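Local coordinates for protein thiamine pyrophosphokinase (Candida albicans, PDB 2G9Z) that catalyses the transfer of a pyrophosphate group from ATP to thiamine, forming the cofactor thiamine pyrophosphate, at residues 121-127 with 143-149; 161-165 with 186-190. All blocks are in the same frame, centred on the assembly; numbering follows the deposited sequence.

How the contacts relate
Read from the N terminus, strand 122-125 leads through helix 132-139 to strand 144-147, and contact 1 closes that beta-alpha-beta loop by pairing the two strands in parallel. The chain then enters helix 155-170, passes a connection lacking strands, and reaches helix 185-195; contact 2 closes this second loop by packing the helices together. The two loops follow in series, neither nested nor crossed. Their centres lie about 12 Å apart, and side chains bridge them: the Cys-162 sulfur touches both Tyr-122 and Ile-146, and Leu-186 also packs on Ile-146. The helix pair thus covers the Tyr-122, Val-124 and Ile-146 face at the end of the sheet formed by strand 144-147.

Contact 1: 121-127 with 143-149; sequences DYIVGDF and SKIIRQS. With MG (magnesium ion), chain D; MG (magnesium ion), chain C; VNP (3-[(4-amino-2-methylpyrimidin-5-yl)methyl]-5-(2-{[hydroxy(phosphonoamino)phosphoryl]oxy}ethyl)-4-methyl-1,3-thiazol-3-I um), chain H.
Arg-147 lays one face of its guanidinium over CB of Phe-127, which lies 4.0 Å above that plane, while a water in plane at its edge bridges Arg-147 NE and Asp-126 O. The setting is the parallel strand pair of a beta-alpha-beta unit, axes 7° apart, with Phe-127 just past the first strand and Arg-147 on the second. The Phe-127 ring carries Gly-125 O over the centre of one face and meets Ile-123 O in its own plane at the edge. Ring and guanidinium planes stand 82° apart, so they do not stack in parallel; the aliphatic chain of Arg-147 does the touching, CB reaching 3.3 Å from Phe-127 CE2. Ile-145 adds its CG2 branch near the same ring carbon. Five backbone bonds join the strands: Lys-144 N to Asp-121 O, Ile-146 N to Ile-123 O (2.9 Å, 174° at the hydrogen) and Gln-148 N to Gly-125 O, alternating with Ile-123 N to Lys-144 O and Gly-125 N to Ile-146 O, donated the other way. On the Tyr-122 face, extended Lys-144 runs alongside the phenol, CD 3.3 Å from Tyr-122 CE1; Glu-174 holds NZ in a salt bridge, and His-166 and Trp-176 bind OH. Asp-126 splits its carboxylate between two magnesium ions sharing O1B of the bound thiamine imidodiphosphate analogue: OD1 binds one, together with Asp-91, Asp-128 and Asp-155, and OD2 the other at 2.2 Å.

Contact 2: 161-165 with 186-190; sequences HCIQL and LAKLW
Trp-190 packs its indole against Gln-164 and His-161, which both lie on the same side of its plane, with Leu-165 at its edge. Gln-164 covers a face: its CB stands almost on the ring normal, 3.8 Å from the centroid of the Trp-190 six-membered ring, which makes a CH-pi contact. The amide follows across the same indole, its plane tilted against the ring, and OE1 of Gln-164 lies 3.5 Å above the Trp-190 plane, on the pyrrole side near NE1 and CE2. Leu-165 comes instead to the indole edge, near the ring plane, where its CD2 is 3.4 Å from Trp-190 CE3. His-161 approaches at the five-membered ring, CD2 of His-161 lying 3.7 Å from Trp-190 CD1. The two planes meet obliquely, at 37°, and Trp-190 CB lies over one face of the imidazole. On the ring's other flank, ND1 of His-161 is 3.8 Å from CA of Ala-187. CB of Trp-190 points toward helix 155-170, and CG anti to the backbone N (chi1 -175°) carries the indole on in that direction.

The contact is a helix-helix interface in the alpha/beta catalytic domain: the axes of 161-165 and 186-190 pass 9.6 Å apart and cross at 40°, both running in broadly the same direction. No hydrogen bond spans it. Trp-190 NE1 is hydrogen-bonded to Tyr-234 OH; the Tyr-234 side chain also packs on Gln-164.

The two methyls of Leu-165 are shared among Trp-190, Leu-189 and Leu-186. CD2, besides meeting the indole, touches CD2 of Leu-189; CD1 also touches Leu-189 and reaches back to Leu-186. There CD1 of Leu-165 lies 3.5 Å from the carbonyl oxygen of Leu-186, an atom already engaged by the helical bond from Trp-190 N, and 3.9 Å from CD2 of Leu-186.

Contact 1: 121-127 with 143-149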
loop_
_atom_site.group_PDB
_atom_site.type_symbol
_atom_site.label_atom_id
_atom_site.label_comp_id
_atom_site.label_asym_id
_atom_site.label_seq_id
_atom_site.Cartn_x
_atom_site.Cartn_y
_atom_site.Cartn_z
ATOM N N ASP A 121 3.708 -14.871 22.922
ATOM C CA ASP A 121 4.499 -16.092 22.972
ATOM C C ASP A 121 5.930 -15.831 22.519
ATOM O O ASP A 121 6.882 -16.309 23.137
ATOM C CB ASP A 121 3.858 -17.158 22.091
ATOM C CG ASP A 121 2.538 -17.644 22.645
ATOM O OD1 ASP A 121 2.554 -18.587 23.462
ATOM O OD2 ASP A 121 1.487 -17.070 22.279
ATOM N N TYR A 122 6.079 -15.064 21.442
ATOM C CA TYR A 122 7.396 -14.746 20.898
ATOM C C TYR A 122 7.511 -13.272 20.522
ATOM O O TYR A 122 6.533 -12.645 20.116
ATOM C CB TYR A 122 7.668 -15.560 19.625
ATOM C CG TYR A 122 7.668 -17.064 19.767
ATOM C CD1 TYR A 122 8.851 -17.764 20.027
ATOM C CD2 TYR A 122 6.497 -17.796 19.592
ATOM C CE1 TYR A 122 8.864 -19.157 20.100
ATOM C CE2 TYR A 122 6.494 -19.190 19.667
ATOM C CZ TYR A 122 7.682 -19.860 19.919
ATOM O OH TYR A 122 7.677 -21.232 19.980
ATOM N N ILE A 123 8.716 -12.733 20.658
ATOM C CA ILE A 123 9.016 -11.360 20.267
ATOM C C ILE A 123 10.288 -11.532 19.449
ATOM O O ILE A 123 11.311 -11.951 19.989
ATOM C CB ILE A 123 9.312 -10.454 21.472
ATOM C CG1 ILE A 123 8.048 -10.272 22.316
ATOM C CG2 ILE A 123 9.826 -9.105 20.981
ATOM C CD1 ILE A 123 8.255 -9.404 23.547
ATOM N N VAL A 124 10.225 -11.242 18.151
ATOM C CA VAL A 124 11.392 -11.425 17.296
ATOM C C VAL A 124 11.747 -10.257 16.378
ATOM O O VAL A 124 10.920 -9.388 16.111
ATOM C CB VAL A 124 11.250 -12.732 16.445
ATOM C CG1 VAL A 124 9.977 -13.481 16.833
ATOM C CG2 VAL A 124 11.272 -12.426 14.962
ATOM N N GLY A 125 12.992 -10.254 15.907
ATOM C CA GLY A 125 13.456 -9.206 15.011
ATOM C C GLY A 125 14.843 -8.726 15.383
ATOM O O GLY A 125 15.504 -9.333 16.230
ATOM N N ASP A 126 15.303 -7.647 14.755
ATOM C CA ASP A 126 16.626 -7.121 15.074
ATOM C C ASP A 126 16.591 -6.190 16.282
ATOM O O ASP A 126 17.627 -5.731 16.755
ATOM C CB ASP A 126 17.227 -6.400 13.867
ATOM C CG ASP A 126 16.289 -5.380 13.277
ATOM O OD1 ASP A 126 15.214 -5.157 13.863
ATOM O OD2 ASP A 126 16.635 -4.810 12.228
ATOM N N PHE A 127 15.383 -5.926 16.772
ATOM C CA PHE A 127 15.156 -5.086 17.942
ATOM C C PHE A 127 15.670 -3.653 17.905
ATOM O O PHE A 127 16.217 -3.161 18.895
ATOM C CB PHE A 127 15.705 -5.783 19.194
ATOM C CG PHE A 127 15.070 -7.113 19.472
ATOM C CD1 PHE A 127 13.740 -7.349 19.139
ATOM C CD2 PHE A 127 15.793 -8.127 20.085
ATOM C CE1 PHE A 127 13.139 -8.579 19.415
ATOM C CE2 PHE A 127 15.201 -9.356 20.365
ATOM C CZ PHE A 127 13.871 -9.581 20.027
ATOM N N SER A 143 7.770 -13.968 27.683
ATOM C CA SER A 143 7.818 -13.919 26.226
ATOM C C SER A 143 9.138 -14.510 25.747
ATOM O O SER A 143 10.190 -14.209 26.305
ATOM C CB SER A 143 7.705 -12.471 25.736
ATOM O OG SER A 143 6.431 -11.923 26.030
ATOM N N LYS A 144 9.078 -15.359 24.725
ATOM C CA LYS A 144 10.278 -15.966 24.165
ATOM C C LYS A 144 10.918 -14.955 23.224
ATOM O O LYS A 144 10.333 -14.590 22.200
ATOM C CB LYS A 144 9.927 -17.240 23.393
ATOM C CG LYS A 144 9.233 -18.297 24.240
ATOM C CD LYS A 144 8.908 -19.534 23.424
ATOM C CE LYS A 144 8.216 -20.585 24.274
ATOM N NZ LYS A 144 7.940 -21.823 23.497
ATOM N N ILE A 145 12.121 -14.514 23.576
ATOM C CA ILE A 145 12.853 -13.528 22.796
ATOM C C ILE A 145 13.784 -14.131 21.754
ATOM O O ILE A 145 14.666 -14.924 22.080
ATOM C CB ILE A 145 13.708 -12.635 23.710
ATOM C CG1 ILE A 145 12.839 -12.036 24.818
ATOM C CG2 ILE A 145 14.397 -11.552 22.883
ATOM C CD1 ILE A 145 11.638 -11.263 24.319
ATOM N N ILE A 146 13.598 -13.740 20.499
ATOM C CA ILE A 146 14.451 -14.237 19.432
ATOM C C ILE A 146 15.041 -13.067 18.659
ATOM O O ILE A 146 14.416 -12.543 17.740
ATOM C CB ILE A 146 13.671 -15.143 18.456
ATOM C CG1 ILE A 146 13.011 -16.291 19.224
ATOM C CG2 ILE A 146 14.614 -15.699 17.401
ATOM C CD1 ILE A 146 12.198 -17.228 18.343
ATOM N N ARG A 147 16.241 -12.650 19.044
ATOM C CA ARG A 147 16.906 -11.546 18.370
ATOM C C ARG A 147 17.626 -12.031 17.119
ATOM O O ARG A 147 18.340 -13.035 17.146
ATOM C CB ARG A 147 17.903 -10.863 19.313
ATOM C CG ARG A 147 18.559 -9.623 18.713
ATOM C CD ARG A 147 19.081 -8.683 19.797
ATOM N NE ARG A 147 19.534 -7.409 19.237
ATOM C CZ ARG A 147 19.634 -6.278 19.929
ATOM N NH1 ARG A 147 19.312 -6.250 21.216
ATOM N NH2 ARG A 147 20.049 -5.169 19.331
ATOM N N GLN A 148 17.420 -11.321 16.016
ATOM C CA GLN A 148 18.048 -11.666 14.745
ATOM C C GLN A 148 18.563 -10.381 14.115
ATOM O O GLN A 148 17.778 -9.534 13.683
ATOM C CB GLN A 148 17.026 -12.331 13.823
ATOM C CG GLN A 148 16.455 -13.630 14.359
ATOM C CD GLN A 148 17.439 -14.787 14.264
ATOM O OE1 GLN A 148 18.315 -14.958 15.120
ATOM N NE2 GLN A 148 17.310 -15.577 13.210
ATOM N N SER A 149 19.882 -10.238 14.061
ATOM C CA SER A 149 20.495 -9.036 13.518
ATOM C C SER A 149 20.680 -9.017 12.003
ATOM O O SER A 149 21.152 -8.024 11.461
ATOM C CB SER A 149 21.851 -8.803 14.183
ATOM O OG SER A 149 22.777 -9.803 13.793
HETATM MG MG MG D . 15.712 -2.941 11.427
HETATM MG MG MG C . 13.311 -3.964 13.683
HETATM O O2G VNP H . 15.053 -1.647 9.935
HETATM P PG VNP H . 13.511 -1.348 9.593
HETATM O O3G VNP H . 13.396 -0.400 8.461
HETATM O O1G VNP H . 12.865 -0.751 10.941
HETATM N N3B VNP H . 12.772 -2.762 9.286
HETATM P PB VNP H . 13.400 -4.022 10.094
HETATM O O2B VNP H . 12.552 -5.210 9.856
HETATM O O1B VNP H . 13.612 -3.605 11.498
HETATM O O1 VNP H . 14.843 -4.250 9.414
HETATM C C7 VNP H . 15.040 -4.576 8.033
HETATM C C12 VNP H . 16.347 -5.370 7.963
HETATM C C11 VNP H . 16.846 -5.758 6.568
HETATM C C10 VNP H . 17.573 -4.670 5.775
HETATM C CM4 VNP H . 18.394 -3.565 6.443
HETATM S S1 VNP H . 15.613 -6.294 5.335
HETATM C C9 VNP H . 16.551 -5.666 3.999
HETATM N N5 VNP H . 17.414 -4.754 4.450
HETATM C C7A VNP H . 18.099 -3.806 3.557
HETATM C C5A VNP H . 18.302 -4.339 2.135
HETATM C C6A VNP H . 17.645 -3.653 1.122
HETATM N N1A VNP H . 17.845 -3.962 -0.147
HETATM C C2A VNP H . 18.682 -4.947 -0.492
HETATM C CM2 VNP H . 18.917 -5.259 -1.972
HETATM N N3A VNP H . 19.330 -5.645 0.452
HETATM C C4A VNP H . 19.160 -5.366 1.752
HETATM N N4A VNP H . 19.809 -6.089 2.659
HETATM O O HOH W 1 4.841 -20.539 23.347
HETATM O O HOH W 2 19.837 -7.015 16.240
HETATM O O HOH W 3 11.672 -2.337 13.176
#

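Contact 2: 161-165 with 186-190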
loop_
_atom_site.group_PDB
_atom_site.type_symbol
_atom_site.label_atom_id
_atom_site.label_comp_id
_atom_site.label_asym_id
_atom_site.label_seq_id
_atom_site.Cartn_x
_atom_site.Cartn_y
_atom_site.Cartn_z
ATOM N N HIS A 161 9.073 -16.989 9.957
ATOM C CA HIS A 161 9.949 -18.145 10.116
ATOM C C HIS A 161 9.813 -18.711 11.522
ATOM O O HIS A 161 9.793 -19.928 11.717
ATOM C CB HIS A 161 11.398 -17.743 9.848
ATOM C CG HIS A 161 11.761 -17.741 8.397
ATOM N ND1 HIS A 161 12.817 -17.013 7.894
ATOM C CD2 HIS A 161 11.212 -18.389 7.342
ATOM C CE1 HIS A 161 12.903 -17.211 6.592
ATOM N NE2 HIS A 161 11.942 -18.043 6.231
ATOM N N CYS A 162 9.727 -17.820 12.503
ATOM C CA CYS A 162 9.569 -18.239 13.886
ATOM C C CYS A 162 8.249 -18.996 14.031
ATOM O O CYS A 162 8.176 -20.008 14.729
ATOM C CB CYS A 162 9.574 -17.021 14.812
ATOM S SG CYS A 162 9.023 -17.362 16.493
ATOM N N ILE A 163 7.211 -18.498 13.368
ATOM C CA ILE A 163 5.893 -19.127 13.420
ATOM C C ILE A 163 5.932 -20.512 12.782
ATOM O O ILE A 163 5.397 -21.479 13.328
ATOM C CB ILE A 163 4.837 -18.257 12.692
ATOM C CG1 ILE A 163 4.529 -17.017 13.537
ATOM C CG2 ILE A 163 3.567 -19.073 12.419
ATOM C CD1 ILE A 163 3.745 -15.939 12.816
ATOM N N GLN A 164 6.562 -20.598 11.616
ATOM C CA GLN A 164 6.670 -21.865 10.912
ATOM C C GLN A 164 7.500 -22.855 11.717
ATOM O O GLN A 164 7.145 -24.031 11.828
ATOM C CB GLN A 164 7.295 -21.649 9.536
ATOM C CG GLN A 164 6.353 -20.982 8.548
ATOM C CD GLN A 164 6.966 -20.825 7.178
ATOM O OE1 GLN A 164 7.887 -20.032 6.985
ATOM N NE2 GLN A 164 6.466 -21.593 6.217
ATOM N N LEU A 165 8.600 -22.371 12.287
ATOM C CA LEU A 165 9.470 -23.217 13.090
ATOM C C LEU A 165 8.778 -23.665 14.372
ATOM O O LEU A 165 8.972 -24.793 14.823
ATOM C CB LEU A 165 10.774 -22.480 13.412
ATOM C CG LEU A 165 11.714 -22.350 12.210
ATOM C CD1 LEU A 165 12.902 -21.473 12.559
ATOM C CD2 LEU A 165 12.185 -23.741 11.789
ATOM N N LEU A 186 17.087 -18.279 12.460
ATOM C CA LEU A 186 15.741 -18.694 12.070
ATOM C C LEU A 186 15.708 -19.073 10.595
ATOM O O LEU A 186 15.154 -20.112 10.220
ATOM C CB LEU A 186 14.726 -17.573 12.324
ATOM C CG LEU A 186 14.461 -17.160 13.774
ATOM C CD1 LEU A 186 13.455 -16.007 13.789
ATOM C CD2 LEU A 186 13.929 -18.351 14.571
ATOM N N ALA A 187 16.303 -18.223 9.763
ATOM C CA ALA A 187 16.344 -18.456 8.324
ATOM C C ALA A 187 17.122 -19.731 8.027
ATOM O O ALA A 187 16.686 -20.564 7.232
ATOM C CB ALA A 187 16.993 -17.272 7.622
ATOM N N LYS A 188 18.276 -19.875 8.668
ATOM C CA LYS A 188 19.102 -21.059 8.474
ATOM C C LYS A 188 18.330 -22.294 8.913
ATOM O O LYS A 188 18.151 -23.225 8.136
ATOM C CB LYS A 188 20.400 -20.953 9.279
ATOM C CG LYS A 188 21.356 -19.880 8.782
ATOM C CD LYS A 188 22.605 -19.808 9.648
ATOM C CE LYS A 188 23.576 -18.762 9.123
ATOM N NZ LYS A 188 24.823 -18.705 9.929
ATOM N N LEU A 189 17.859 -22.282 10.156
ATOM C CA LEU A 189 17.115 -23.407 10.709
ATOM C C LEU A 189 15.976 -23.854 9.797
ATOM O O LEU A 189 15.841 -25.045 9.514
ATOM C CB LEU A 189 16.554 -23.049 12.089
ATOM C CG LEU A 189 16.365 -24.185 13.098
ATOM C CD1 LEU A 189 15.638 -23.659 14.325
ATOM C CD2 LEU A 189 15.582 -25.319 12.482
ATOM N N TRP A 190 15.155 -22.915 9.339
ATOM C CA TRP A 190 14.039 -23.271 8.470
ATOM C C TRP A 190 14.570 -23.956 7.218
ATOM O O TRP A 190 13.986 -24.923 6.734
ATOM C CB TRP A 190 13.235 -22.026 8.086
ATOM C CG TRP A 190 11.992 -22.322 7.286
ATOM C CD1 TRP A 190 11.655 -21.791 6.074
ATOM C CD2 TRP A 190 10.911 -23.195 7.655
ATOM N NE1 TRP A 190 10.433 -22.276 5.664
ATOM C CE2 TRP A 190 9.954 -23.138 6.615
ATOM C CE3 TRP A 190 10.657 -24.017 8.763
ATOM C CZ2 TRP A 190 8.760 -23.873 6.649
ATOM C CZ3 TRP A 190 9.467 -24.748 8.798
ATOM C CH2 TRP A 190 8.535 -24.670 7.746
#